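Local structure of RNA 2'-o-ribose methyltransferase (Thermus thermophilus, 1IPA) at residues A[117-122]-A[212-217]; A[145-150]-A[169-174]; A[189-194]-A[208-213]; A[200-205]-A[234-239]. The protein probably transfers a methyl group to the 2'-hydroxyl of a ribose in RNA, using a domain with a deep trefoil knot. All blocks are in the same frame, centred on the assembly; numbering follows the deposited sequence.

Overall arrangement
All four contacts lie in the SpoU methylase region, a Rossmann-like part of the chain that contains a deep trefoil knot, and the first three stitch neighbouring strands of one parallel sheet, ordered 171-174, 144-148, 117-122, 210-214, 190-193, 231-233. Interaction 2 is nested along the chain inside the loop closed by interaction 1; their centres lie about 10 Å apart, joined where strands 117-122 and 144-148 pair. Interactions 1 and 3, with centres about 8 Å apart, share strand 210-214, including Ile-212 and Ala-213. Interaction 4 joins two loops, its centre about 14 Å from that of interaction 3, and its segments alternate along the chain with those of interactions 1 and 3.

Interaction 1: A[117-122]-A[212-217]; sequences LILVAV and IAVGPE
Val-120 and Ala-213 sit side by side at the middle of a parallel strand pair, where the backbones come close, Val-120 CA to Ala-213 CA 4.4 Å. The small methyl of Ala-213 fits beside the valine, Ala-213 CB lying 4.1 Å from Val-120 CB. Four backbone hydrogen bonds join the strands. Ile-212 N donates to Ile-118 O, and Val-120 N returns to Ile-212 O at 2.7 Å; Val-214 N then donates to Val-120 O, and Val-122 N to Val-214 O at 2.8 Å. Val-120 O also receives a CA-H...O contact from Ala-213 CA (3.1 Å). The side chain of Val-122 rests on the same acceptor as its N-H, with Val-122 CB 3.5 Å from Val-214 O. On the face of Leu-119 and Val-214, the CG of Leu-119 stands anti to its backbone N (chi1 173°), which swings CD1 across the seam to 3.4 Å from Ile-212 O. Farther back, Leu-117 CD1 meets Ile-212 CD1. The strand ends at Val-214; at Gly-215, in the loop that follows, a CB would clash with Pro-216 CD. That CD lies 3.3 Å from Val-122 O, and proline has no N-H with which to extend the pairing. Helix 246-261 packs on the face of Leu-117, Leu-119, Ile-212 and Val-214, with helix 127-140 also touching Leu-119. Val-120 faces helix 176-185 instead, and strands 144-148 and 190-193 flank the pair.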
loop_
_atom_site.group_PDB
_atom_site.type_symbol
_atom_site.label_atom_id
_atom_site.label_comp_id
_atom_site.label_asym_id
_atom_site.label_seq_id
_atom_site.Cartn_x
_atom_site.Cartn_y
_atom_site.Cartn_z
ATOM N N LEU A 117 -7.116 5.686 -14.071
ATOM C CA LEU A 117 -6.229 4.547 -14.276
ATOM C C LEU A 117 -6.401 3.735 -12.989
ATOM O O LEU A 117 -5.974 4.149 -11.918
ATOM C CB LEU A 117 -4.774 4.995 -14.438
ATOM C CG LEU A 117 -3.745 3.860 -14.524
ATOM C CD1 LEU A 117 -4.068 2.929 -15.694
ATOM C CD2 LEU A 117 -2.357 4.455 -14.679
ATOM N N ILE A 118 -7.040 2.581 -13.109
ATOM C CA ILE A 118 -7.326 1.739 -11.964
ATOM C C ILE A 118 -6.626 0.387 -11.975
ATOM O O ILE A 118 -6.609 -0.313 -12.989
ATOM C CB ILE A 118 -8.857 1.517 -11.856
ATOM C CG1 ILE A 118 -9.537 2.839 -11.484
ATOM C CG2 ILE A 118 -9.175 0.446 -10.836
ATOM C CD1 ILE A 118 -11.018 2.868 -11.764
ATOM N N LEU A 119 -6.052 0.021 -10.834
ATOM C CA LEU A 119 -5.379 -1.264 -10.714
ATOM C C LEU A 119 -6.230 -2.188 -9.865
ATOM O O LEU A 119 -6.581 -1.847 -8.748
ATOM C CB LEU A 119 -4.005 -1.107 -10.055
ATOM C CG LEU A 119 -3.279 -2.420 -9.731
ATOM C CD1 LEU A 119 -3.000 -3.155 -11.025
ATOM C CD2 LEU A 119 -1.978 -2.139 -8.988
ATOM N N VAL A 120 -6.574 -3.348 -10.401
ATOM C CA VAL A 120 -7.358 -4.311 -9.645
ATOM C C VAL A 120 -6.429 -5.463 -9.276
ATOM O O VAL A 120 -5.938 -6.179 -10.148
ATOM C CB VAL A 120 -8.548 -4.853 -10.475
ATOM C CG1 VAL A 120 -9.360 -5.835 -9.647
ATOM C CG2 VAL A 120 -9.438 -3.705 -10.924
ATOM N N ALA A 121 -6.169 -5.626 -7.984
ATOM C CA ALA A 121 -5.299 -6.695 -7.525
ATOM C C ALA A 121 -6.140 -7.837 -6.971
ATOM O O ALA A 121 -6.969 -7.643 -6.083
ATOM C CB ALA A 121 -4.340 -6.172 -6.468
ATOM N N VAL A 122 -5.918 -9.030 -7.509
ATOM C CA VAL A 122 -6.658 -10.224 -7.109
ATOM C C VAL A 122 -5.764 -11.236 -6.394
ATOM O O VAL A 122 -4.666 -11.543 -6.863
ATOM C CB VAL A 122 -7.276 -10.922 -8.349
ATOM C CG1 VAL A 122 -8.040 -12.166 -7.924
ATOM C CG2 VAL A 122 -8.177 -9.945 -9.107
ATOM N N ILE A 212 -7.121 -2.415 -14.820
ATOM C CA ILE A 212 -6.201 -3.501 -15.129
ATOM C C ILE A 212 -6.103 -4.468 -13.959
ATOM O O ILE A 212 -5.700 -4.090 -12.853
ATOM C CB ILE A 212 -4.798 -2.969 -15.434
ATOM C CG1 ILE A 212 -4.879 -1.895 -16.522
ATOM C CG2 ILE A 212 -3.893 -4.122 -15.856
ATOM C CD1 ILE A 212 -3.550 -1.221 -16.833
ATOM N N ALA A 213 -6.458 -5.721 -14.215
ATOM C CA ALA A 213 -6.420 -6.739 -13.189
ATOM C C ALA A 213 -5.162 -7.595 -13.254
ATOM O O ALA A 213 -4.643 -7.875 -14.329
ATOM C CB ALA A 213 -7.645 -7.621 -13.302
ATOM N N VAL A 214 -4.679 -8.000 -12.086
ATOM C CA VAL A 214 -3.509 -8.860 -11.971
ATOM C C VAL A 214 -3.800 -9.859 -10.845
ATOM O O VAL A 214 -4.379 -9.495 -9.820
ATOM C CB VAL A 214 -2.238 -8.055 -11.637
ATOM C CG1 VAL A 214 -1.071 -8.998 -11.432
ATOM C CG2 VAL A 214 -1.915 -7.104 -12.769
ATOM N N GLY A 215 -3.422 -11.117 -11.038
ATOM C CA GLY A 215 -3.681 -12.114 -10.018
ATOM C C GLY A 215 -2.441 -12.386 -9.194
ATOM O O GLY A 215 -1.465 -11.639 -9.298
ATOM N N PRO A 216 -2.442 -13.441 -8.362
ATOM C CA PRO A 216 -1.278 -13.774 -7.533
ATOM C C PRO A 216 -0.131 -14.104 -8.473
ATOM O O PRO A 216 -0.373 -14.449 -9.626
ATOM C CB PRO A 216 -1.747 -14.999 -6.748
ATOM C CG PRO A 216 -3.249 -14.840 -6.706
ATOM C CD PRO A 216 -3.546 -14.383 -8.113
ATOM N N GLU A 217 1.107 -14.012 -7.999
ATOM C CA GLU A 217 2.243 -14.302 -8.868
ATOM C C GLU A 217 2.389 -15.790 -9.169
ATOM O O GLU A 217 2.904 -16.169 -10.221
ATOM C CB GLU A 217 3.543 -13.764 -8.263
ATOM C CG GLU A 217 4.041 -14.506 -7.051
ATOM C CD GLU A 217 5.343 -13.935 -6.533
ATOM O OE1 GLU A 217 5.334 -12.801 -6.019
ATOM O OE2 GLU A 217 6.382 -14.613 -6.649
#

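Interaction 2: A[145-150]-A[169-174]; sequences VLVAGG and LRTLAA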
loop_
_atom_site.group_PDB
_atom_site.type_symbol
_atom_site.label_atom_id
_atom_site.label_comp_id
_atom_site.label_asym_id
_atom_site.label_seq_id
_atom_site.Cartn_x
_atom_site.Cartn_y
_atom_site.Cartn_z
ATOM N N VAL A 145 -6.664 1.732 -6.331
ATOM C CA VAL A 145 -6.273 0.332 -6.338
ATOM C C VAL A 145 -7.422 -0.423 -5.722
ATOM O O VAL A 145 -7.763 -0.211 -4.560
ATOM C CB VAL A 145 -5.016 0.062 -5.497
ATOM C CG1 VAL A 145 -4.753 -1.437 -5.438
ATOM C CG2 VAL A 145 -3.828 0.779 -6.100
ATOM N N LEU A 146 -8.044 -1.289 -6.502
ATOM C CA LEU A 146 -9.146 -2.055 -5.975
ATOM C C LEU A 146 -8.612 -3.432 -5.662
ATOM O O LEU A 146 -8.163 -4.155 -6.553
ATOM C CB LEU A 146 -10.289 -2.134 -6.993
ATOM C CG LEU A 146 -10.754 -0.780 -7.522
ATOM C CD1 LEU A 146 -11.949 -0.978 -8.438
ATOM C CD2 LEU A 146 -11.109 0.137 -6.353
ATOM N N VAL A 147 -8.644 -3.776 -4.381
ATOM C CA VAL A 147 -8.169 -5.066 -3.926
ATOM C C VAL A 147 -9.336 -6.031 -3.730
ATOM O O VAL A 147 -10.242 -5.782 -2.926
ATOM C CB VAL A 147 -7.408 -4.932 -2.597
ATOM C CG1 VAL A 147 -6.930 -6.305 -2.136
ATOM C CG2 VAL A 147 -6.229 -3.973 -2.770
ATOM N N ALA A 148 -9.311 -7.128 -4.477
ATOM C CA ALA A 148 -10.353 -8.133 -4.369
ATOM C C ALA A 148 -9.929 -9.130 -3.307
ATOM O O ALA A 148 -9.339 -10.153 -3.631
ATOM C CB ALA A 148 -10.549 -8.842 -5.706
ATOM N N GLY A 149 -10.204 -8.824 -2.039
ATOM C CA GLY A 149 -9.843 -9.750 -0.980
ATOM C C GLY A 149 -9.269 -9.231 0.333
ATOM O O GLY A 149 -8.167 -9.634 0.728
ATOM N N GLY A 150 -9.993 -8.355 1.021
ATOM C CA GLY A 150 -9.502 -7.855 2.296
ATOM C C GLY A 150 -8.228 -7.025 2.275
ATOM O O GLY A 150 -7.263 -7.336 1.570
ATOM N N LEU A 169 -3.199 7.099 -1.268
ATOM C CA LEU A 169 -3.713 6.415 -2.455
ATOM C C LEU A 169 -5.036 5.698 -2.200
ATOM O O LEU A 169 -5.104 4.795 -1.372
ATOM C CB LEU A 169 -2.696 5.398 -2.969
ATOM C CG LEU A 169 -3.111 4.711 -4.277
ATOM C CD1 LEU A 169 -3.325 5.767 -5.352
ATOM C CD2 LEU A 169 -2.036 3.717 -4.712
ATOM N N ARG A 170 -6.083 6.095 -2.920
ATOM C CA ARG A 170 -7.388 5.469 -2.756
ATOM C C ARG A 170 -7.271 3.958 -2.951
ATOM O O ARG A 170 -7.093 3.465 -4.065
ATOM C CB ARG A 170 -8.400 6.044 -3.747
ATOM C CG ARG A 170 -9.774 5.434 -3.578
ATOM C CD ARG A 170 -10.752 5.807 -4.690
ATOM N NE ARG A 170 -11.244 7.179 -4.596
ATOM C CZ ARG A 170 -10.630 8.236 -5.116
ATOM N NH1 ARG A 170 -9.490 8.084 -5.775
ATOM N NH2 ARG A 170 -11.165 9.446 -4.987
ATOM N N THR A 171 -7.374 3.229 -1.849
ATOM C CA THR A 171 -7.258 1.783 -1.860
ATOM C C THR A 171 -8.508 1.166 -1.261
ATOM O O THR A 171 -8.795 1.369 -0.082
ATOM C CB THR A 171 -6.050 1.356 -1.033
ATOM O OG1 THR A 171 -4.900 2.080 -1.484
ATOM C CG2 THR A 171 -5.803 -0.133 -1.175
ATOM N N LEU A 172 -9.243 0.411 -2.074
ATOM C CA LEU A 172 -10.478 -0.220 -1.621
ATOM C C LEU A 172 -10.496 -1.738 -1.750
ATOM O O LEU A 172 -9.838 -2.323 -2.617
ATOM C CB LEU A 172 -11.678 0.345 -2.383
ATOM C CG LEU A 172 -11.876 1.859 -2.505
ATOM C CD1 LEU A 172 -11.614 2.541 -1.171
ATOM C CD2 LEU A 172 -10.941 2.391 -3.556
ATOM N N ALA A 173 -11.274 -2.372 -0.883
ATOM C CA ALA A 173 -11.408 -3.817 -0.889
ATOM C C ALA A 173 -12.876 -4.199 -1.059
ATOM O O ALA A 173 -13.781 -3.391 -0.812
ATOM C CB ALA A 173 -10.862 -4.399 0.405
ATOM N N ALA A 174 -13.091 -5.436 -1.493
ATOM C CA ALA A 174 -14.424 -5.983 -1.701
ATOM C C ALA A 174 -14.244 -7.370 -2.296
ATOM O O ALA A 174 -13.147 -7.727 -2.734
ATOM C CB ALA A 174 -15.214 -5.098 -2.649
#
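A beta-alpha-beta crossover of the Rossmann-like sheet brings Val-145 and Val-147 beside Leu-172, with helix 156-161 lying between the two strands in the chain. Val-145 N donates to Arg-170 O, Leu-172 N to Val-145 O at 3.0 Å, and Val-147 N to Leu-172 O at 2.6 Å. A more bent bond runs from Ala-174 N to Val-147 O (3.2 Å, 135° at the hydrogen). On one face Leu-146 and Leu-172 cross obliquely, Leu-146 CD2 to Leu-172 CD2 at 3.6 Å. On the other, Val-145 CG2 meets Leu-169 CD2 at 3.7 Å, the two side chains nearly at right angles. Thr-171 divides its branches between two tasks: with chi1 at -52° its OG1 turns back to donate to Leu-169 O at 2.7 Å, from above that carbonyl's plane, while CG2 lies 4.2 Å from Val-147 CG2. A valine here would keep the apolar branch but is likely to leave Leu-169 O without this hydroxyl, and the side chain without its tie to the backbone two residues back. After Val-147 the chain makes an inverse gamma turn centred on Ala-148. Both glycines that follow have positive phi, which suits a residue without a side chain; at Gly-149 a CB would also collide with the carbonyl oxygen of Ala-148. Helix 127-140 packs against Val-145, Leu-169 and Thr-171, helix 176-185 touches Leu-146, Ala-148 and Ala-174, and strand 117-122 borders strand 144-148, with 171-174 at the sheet's edge.

Interaction 3: A[189-194]-A[208-213]; sequences PLVATT and PPVAIA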
loop_
_atom_site.group_PDB
_atom_site.type_symbol
_atom_site.label_atom_id
_atom_site.label_comp_id
_atom_site.label_asym_id
_atom_site.label_seq_id
_atom_site.Cartn_x
_atom_site.Cartn_y
_atom_site.Cartn_z
ATOM N N PRO A 189 -13.907 -0.285 -18.994
ATOM C CA PRO A 189 -13.181 -1.326 -19.735
ATOM C C PRO A 189 -12.165 -2.029 -18.834
ATOM O O PRO A 189 -11.502 -1.401 -18.008
ATOM C CB PRO A 189 -12.539 -0.553 -20.896
ATOM C CG PRO A 189 -12.486 0.862 -20.406
ATOM C CD PRO A 189 -13.787 1.022 -19.657
ATOM N N LEU A 190 -12.064 -3.341 -18.987
ATOM C CA LEU A 190 -11.166 -4.136 -18.177
ATOM C C LEU A 190 -10.163 -4.924 -19.013
ATOM O O LEU A 190 -10.535 -5.579 -19.981
ATOM C CB LEU A 190 -11.987 -5.089 -17.310
ATOM C CG LEU A 190 -11.259 -6.200 -16.538
ATOM C CD1 LEU A 190 -10.359 -5.616 -15.454
ATOM C CD2 LEU A 190 -12.301 -7.138 -15.920
ATOM N N VAL A 191 -8.893 -4.843 -18.627
ATOM C CA VAL A 191 -7.802 -5.559 -19.291
ATOM C C VAL A 191 -7.266 -6.558 -18.264
ATOM O O VAL A 191 -6.788 -6.169 -17.195
ATOM C CB VAL A 191 -6.656 -4.590 -19.699
ATOM C CG1 VAL A 191 -5.461 -5.374 -20.260
ATOM C CG2 VAL A 191 -7.160 -3.582 -20.719
ATOM N N ALA A 192 -7.365 -7.844 -18.566
ATOM C CA ALA A 192 -6.889 -8.860 -17.636
ATOM C C ALA A 192 -5.518 -9.393 -18.043
ATOM O O ALA A 192 -5.261 -9.634 -19.219
ATOM C CB ALA A 192 -7.891 -10.008 -17.553
ATOM N N THR A 193 -4.647 -9.567 -17.058
ATOM C CA THR A 193 -3.300 -10.068 -17.286
ATOM C C THR A 193 -3.263 -11.583 -17.058
ATOM O O THR A 193 -3.735 -12.079 -16.036
ATOM C CB THR A 193 -2.288 -9.383 -16.323
ATOM O OG1 THR A 193 -2.394 -7.958 -16.447
ATOM C CG2 THR A 193 -0.859 -9.796 -16.652
ATOM N N THR A 194 -2.720 -12.311 -18.028
ATOM C CA THR A 194 -2.595 -13.762 -17.941
ATOM C C THR A 194 -1.388 -14.205 -18.752
ATOM O O THR A 194 -1.087 -13.625 -19.799
ATOM C CB THR A 194 -3.837 -14.497 -18.507
ATOM O OG1 THR A 194 -4.158 -13.977 -19.802
ATOM C CG2 THR A 194 -5.021 -14.316 -17.596
ATOM N N PRO A 208 -6.932 6.409 -20.820
ATOM C CA PRO A 208 -7.313 6.963 -19.519
ATOM C C PRO A 208 -8.400 6.292 -18.690
ATOM O O PRO A 208 -8.168 6.008 -17.520
ATOM C CB PRO A 208 -7.619 8.409 -19.850
ATOM C CG PRO A 208 -6.490 8.717 -20.767
ATOM C CD PRO A 208 -6.415 7.489 -21.681
ATOM N N PRO A 209 -9.598 6.052 -19.250
ATOM C CA PRO A 209 -10.591 5.395 -18.386
ATOM C C PRO A 209 -10.423 3.889 -18.528
ATOM O O PRO A 209 -10.917 3.322 -19.495
ATOM C CB PRO A 209 -11.929 5.867 -18.959
ATOM C CG PRO A 209 -11.570 7.063 -19.802
ATOM C CD PRO A 209 -10.255 6.682 -20.402
ATOM N N VAL A 210 -9.741 3.237 -17.586
ATOM C CA VAL A 210 -9.523 1.794 -17.708
ATOM C C VAL A 210 -9.085 1.088 -16.420
ATOM O O VAL A 210 -8.443 1.685 -15.565
ATOM C CB VAL A 210 -8.462 1.528 -18.802
ATOM C CG1 VAL A 210 -7.122 2.076 -18.341
ATOM C CG2 VAL A 210 -8.378 0.044 -19.129
ATOM N N ALA A 211 -9.429 -0.193 -16.298
ATOM C CA ALA A 211 -9.068 -1.002 -15.131
ATOM C C ALA A 211 -8.194 -2.177 -15.564
ATOM O O ALA A 211 -8.489 -2.854 -16.550
ATOM C CB ALA A 211 -10.311 -1.525 -14.449
ATOM N N ILE A 212 -7.121 -2.415 -14.820
ATOM C CA ILE A 212 -6.201 -3.501 -15.129
ATOM C C ILE A 212 -6.103 -4.468 -13.959
ATOM O O ILE A 212 -5.700 -4.090 -12.853
ATOM C CB ILE A 212 -4.798 -2.969 -15.434
ATOM C CG1 ILE A 212 -4.879 -1.895 -16.522
ATOM C CG2 ILE A 212 -3.893 -4.122 -15.856
ATOM C CD1 ILE A 212 -3.550 -1.221 -16.833
ATOM N N ALA A 213 -6.458 -5.721 -14.215
ATOM C CA ALA A 213 -6.420 -6.739 -13.189
ATOM C C ALA A 213 -5.162 -7.595 -13.254
ATOM O O ALA A 213 -4.643 -7.875 -14.329
ATOM C CB ALA A 213 -7.645 -7.621 -13.302
#
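Thr-193 grips the carbonyl of Ala-213 where strands 190-193 and 210-214 run parallel in the Rossmann-like sheet. Its CB sits 3.4 Å from Ala-213 O; OG1 is anti to the threonine's own carbonyl carbon (chi1 -54°), which brings the hydroxyl to Ala-213 O as a donor at 3.1 Å. OG1 also brushes Ile-212 CG2, and the side chain rests on Leu-253 of helix 246-261. Thr-193 N is the second donor to Ala-213 O, at 3.2 Å, and the two arrive from opposite faces of the carbonyl plane. An alanine in place of this threonine would probably cost Ala-213 O the hydroxyl donor, leaving from this strand the bent bond of the backbone N-H. Earlier in the pair, Ala-211 N donates to Pro-189 O, Val-191 N to Ala-211 O, and Ala-213 N to Val-191 O. Beta-branched Val-191 and Val-210 suit these extended backbones and meet through their CG2 atoms, Val-191 CG2 to Val-210 CG2 at 4.1 Å. On the opposite face Leu-190 reaches over two alanines, whose small methyls accept its bulk: its CD1 lies 4.2 Å from Ala-211 CB and 4.0 Å from Ala-213 CB.

Interaction 4: A[200-205]-A[234-239]; sequences LYWEAN and RIPMQG
A chi1 of 76° at Tyr-201 lays the CD2 edge of its ring beside Arg-234 O and Pro-236 CD. At Arg-234 (chi1 80°) the chain, extended from CG to NE, carries the guanidinium back over Leu-200 although CB points away, and the leucine's own chi1 of -79° brings CD2 up against that group and the Pro-236 ring. The contact joins two loops at the surface of the SPOUT-type domain, one after strand 190-193 and one after strand 231-233. A single backbone bridge ties them: Tyr-201 N donates to Arg-234 O at 2.9 Å, a bent bond. Pro-236 CD is 3.8 Å from Tyr-201 CD2. Leu-200 CD2 covers one face of the guanidinium, 3.6 Å from Arg-234 NH2, while NH1 bonds to Ala-197 O. The stiff proline ring fits between neighbours, its CD 3.5 Å from Leu-200 CD2 and its CG 3.6 Å from Trp-202 CH2, met obliquely. Trp-202 CD1 lies over one face of the Tyr-201 ring and Tyr-201 CE2 over one face of the indole, each displaced to the rim; both residues touch Glu-256 of helix 246-261. The loop's own turn is fastened by Glu-203 N to Leu-200 O, and by Leu-200 N donating to Glu-203 OE2 at 3.2 Å, from above the carboxylate plane.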
loop_
_atom_site.group_PDB
_atom_site.type_symbol
_atom_site.label_atom_id
_atom_site.label_comp_id
_atom_site.label_asym_id
_atom_site.label_seq_id
_atom_site.Cartn_x
_atom_site.Cartn_y
_atom_site.Cartn_z
ATOM N N LEU A 200 0.447 -9.151 -26.341
ATOM C CA LEU A 200 1.426 -8.637 -25.405
ATOM C C LEU A 200 0.769 -7.414 -24.783
ATOM O O LEU A 200 -0.077 -6.771 -25.423
ATOM C CB LEU A 200 2.701 -8.237 -26.146
ATOM C CG LEU A 200 3.653 -9.375 -26.520
ATOM C CD1 LEU A 200 4.791 -8.842 -27.374
ATOM C CD2 LEU A 200 4.195 -10.004 -25.246
ATOM N N TYR A 201 1.145 -7.089 -23.550
ATOM C CA TYR A 201 0.541 -5.957 -22.868
ATOM C C TYR A 201 0.733 -4.623 -23.585
ATOM O O TYR A 201 -0.103 -3.731 -23.453
ATOM C CB TYR A 201 1.028 -5.888 -21.407
ATOM C CG TYR A 201 2.429 -5.366 -21.178
ATOM C CD1 TYR A 201 2.634 -4.069 -20.716
ATOM C CD2 TYR A 201 3.548 -6.175 -21.385
ATOM C CE1 TYR A 201 3.915 -3.585 -20.454
ATOM C CE2 TYR A 201 4.841 -5.700 -21.132
ATOM C CZ TYR A 201 5.010 -4.405 -20.663
ATOM O OH TYR A 201 6.262 -3.923 -20.388
ATOM N N TRP A 202 1.808 -4.489 -24.358
ATOM C CA TRP A 202 2.069 -3.244 -25.094
ATOM C C TRP A 202 1.045 -2.979 -26.178
ATOM O O TRP A 202 0.907 -1.852 -26.629
ATOM C CB TRP A 202 3.425 -3.280 -25.791
ATOM C CG TRP A 202 4.582 -3.354 -24.893
ATOM C CD1 TRP A 202 4.991 -2.410 -23.998
ATOM C CD2 TRP A 202 5.515 -4.430 -24.804
ATOM N NE1 TRP A 202 6.126 -2.833 -23.361
ATOM C CE2 TRP A 202 6.469 -4.072 -23.834
ATOM C CE3 TRP A 202 5.638 -5.662 -25.454
ATOM C CZ2 TRP A 202 7.539 -4.905 -23.491
ATOM C CZ3 TRP A 202 6.702 -6.491 -25.116
ATOM C CH2 TRP A 202 7.639 -6.105 -24.139
ATOM N N GLU A 203 0.353 -4.025 -26.610
ATOM C CA GLU A 203 -0.629 -3.907 -27.684
ATOM C C GLU A 203 -2.019 -3.501 -27.234
ATOM O O GLU A 203 -2.854 -3.107 -28.057
ATOM C CB GLU A 203 -0.705 -5.223 -28.454
ATOM C CG GLU A 203 0.650 -5.695 -28.929
ATOM C CD GLU A 203 0.568 -6.952 -29.747
ATOM O OE1 GLU A 203 -0.010 -6.887 -30.853
ATOM O OE2 GLU A 203 1.077 -8.000 -29.283
ATOM N N ALA A 204 -2.280 -3.605 -25.936
ATOM C CA ALA A 204 -3.582 -3.216 -25.420
ATOM C C ALA A 204 -3.677 -1.698 -25.461
ATOM O O ALA A 204 -2.664 -1.011 -25.476
ATOM C CB ALA A 204 -3.750 -3.705 -24.003
ATOM N N ASN A 205 -4.903 -1.191 -25.487
ATOM C CA ASN A 205 -5.183 0.242 -25.517
ATOM C C ASN A 205 -5.504 0.675 -24.094
ATOM O O ASN A 205 -6.618 0.451 -23.610
ATOM C CB ASN A 205 -6.390 0.516 -26.424
ATOM C CG ASN A 205 -6.876 1.954 -26.349
ATOM O OD1 ASN A 205 -7.871 2.308 -26.974
ATOM N ND2 ASN A 205 -6.179 2.786 -25.592
ATOM N N ARG A 234 -0.590 -10.266 -21.810
ATOM C CA ARG A 234 0.471 -10.896 -21.040
ATOM C C ARG A 234 1.768 -10.107 -21.013
ATOM O O ARG A 234 2.052 -9.293 -21.898
ATOM C CB ARG A 234 0.757 -12.314 -21.550
ATOM C CG ARG A 234 1.635 -12.383 -22.783
ATOM C CD ARG A 234 2.030 -13.815 -23.091
ATOM N NE ARG A 234 3.132 -13.841 -24.036
ATOM C CZ ARG A 234 3.011 -13.524 -25.315
ATOM N NH1 ARG A 234 1.831 -13.172 -25.801
ATOM N NH2 ARG A 234 4.077 -13.521 -26.097
ATOM N N ILE A 235 2.543 -10.359 -19.963
ATOM C CA ILE A 235 3.841 -9.728 -19.774
ATOM C C ILE A 235 4.843 -10.788 -20.197
ATOM O O ILE A 235 5.028 -11.789 -19.520
ATOM C CB ILE A 235 4.053 -9.329 -18.295
ATOM C CG1 ILE A 235 3.091 -8.191 -17.930
ATOM C CG2 ILE A 235 5.498 -8.909 -18.064
ATOM C CD1 ILE A 235 3.044 -7.859 -16.460
ATOM N N PRO A 236 5.495 -10.581 -21.341
ATOM C CA PRO A 236 6.471 -11.544 -21.848
ATOM C C PRO A 236 7.599 -11.838 -20.876
ATOM O O PRO A 236 8.110 -10.933 -20.217
ATOM C CB PRO A 236 6.950 -10.889 -23.140
ATOM C CG PRO A 236 6.865 -9.417 -22.817
ATOM C CD PRO A 236 5.536 -9.324 -22.115
ATOM N N MET A 237 7.947 -13.119 -20.771
ATOM C CA MET A 237 9.030 -13.589 -19.907
ATOM C C MET A 237 10.097 -14.110 -20.872
ATOM O O MET A 237 9.849 -15.036 -21.635
ATOM C CB MET A 237 8.562 -14.736 -18.999
ATOM C CG MET A 237 7.453 -14.400 -17.975
ATOM S SD MET A 237 7.892 -13.154 -16.737
ATOM C CE MET A 237 6.625 -12.049 -16.965
ATOM N N GLN A 238 11.282 -13.516 -20.829
ATOM C CA GLN A 238 12.370 -13.887 -21.730
ATOM C C GLN A 238 13.417 -14.882 -21.239
ATOM O O GLN A 238 14.288 -15.274 -22.015
ATOM C CB GLN A 238 13.087 -12.616 -22.187
ATOM C CG GLN A 238 12.232 -11.718 -23.056
ATOM C CD GLN A 238 12.343 -12.076 -24.523
ATOM O OE1 GLN A 238 13.420 -12.007 -25.097
ATOM N NE2 GLN A 238 11.233 -12.459 -25.134
ATOM N N GLY A 239 13.346 -15.303 -19.978
ATOM C CA GLY A 239 14.354 -16.228 -19.476
ATOM C C GLY A 239 13.878 -17.425 -18.674
ATOM O O GLY A 239 12.961 -18.127 -19.085
#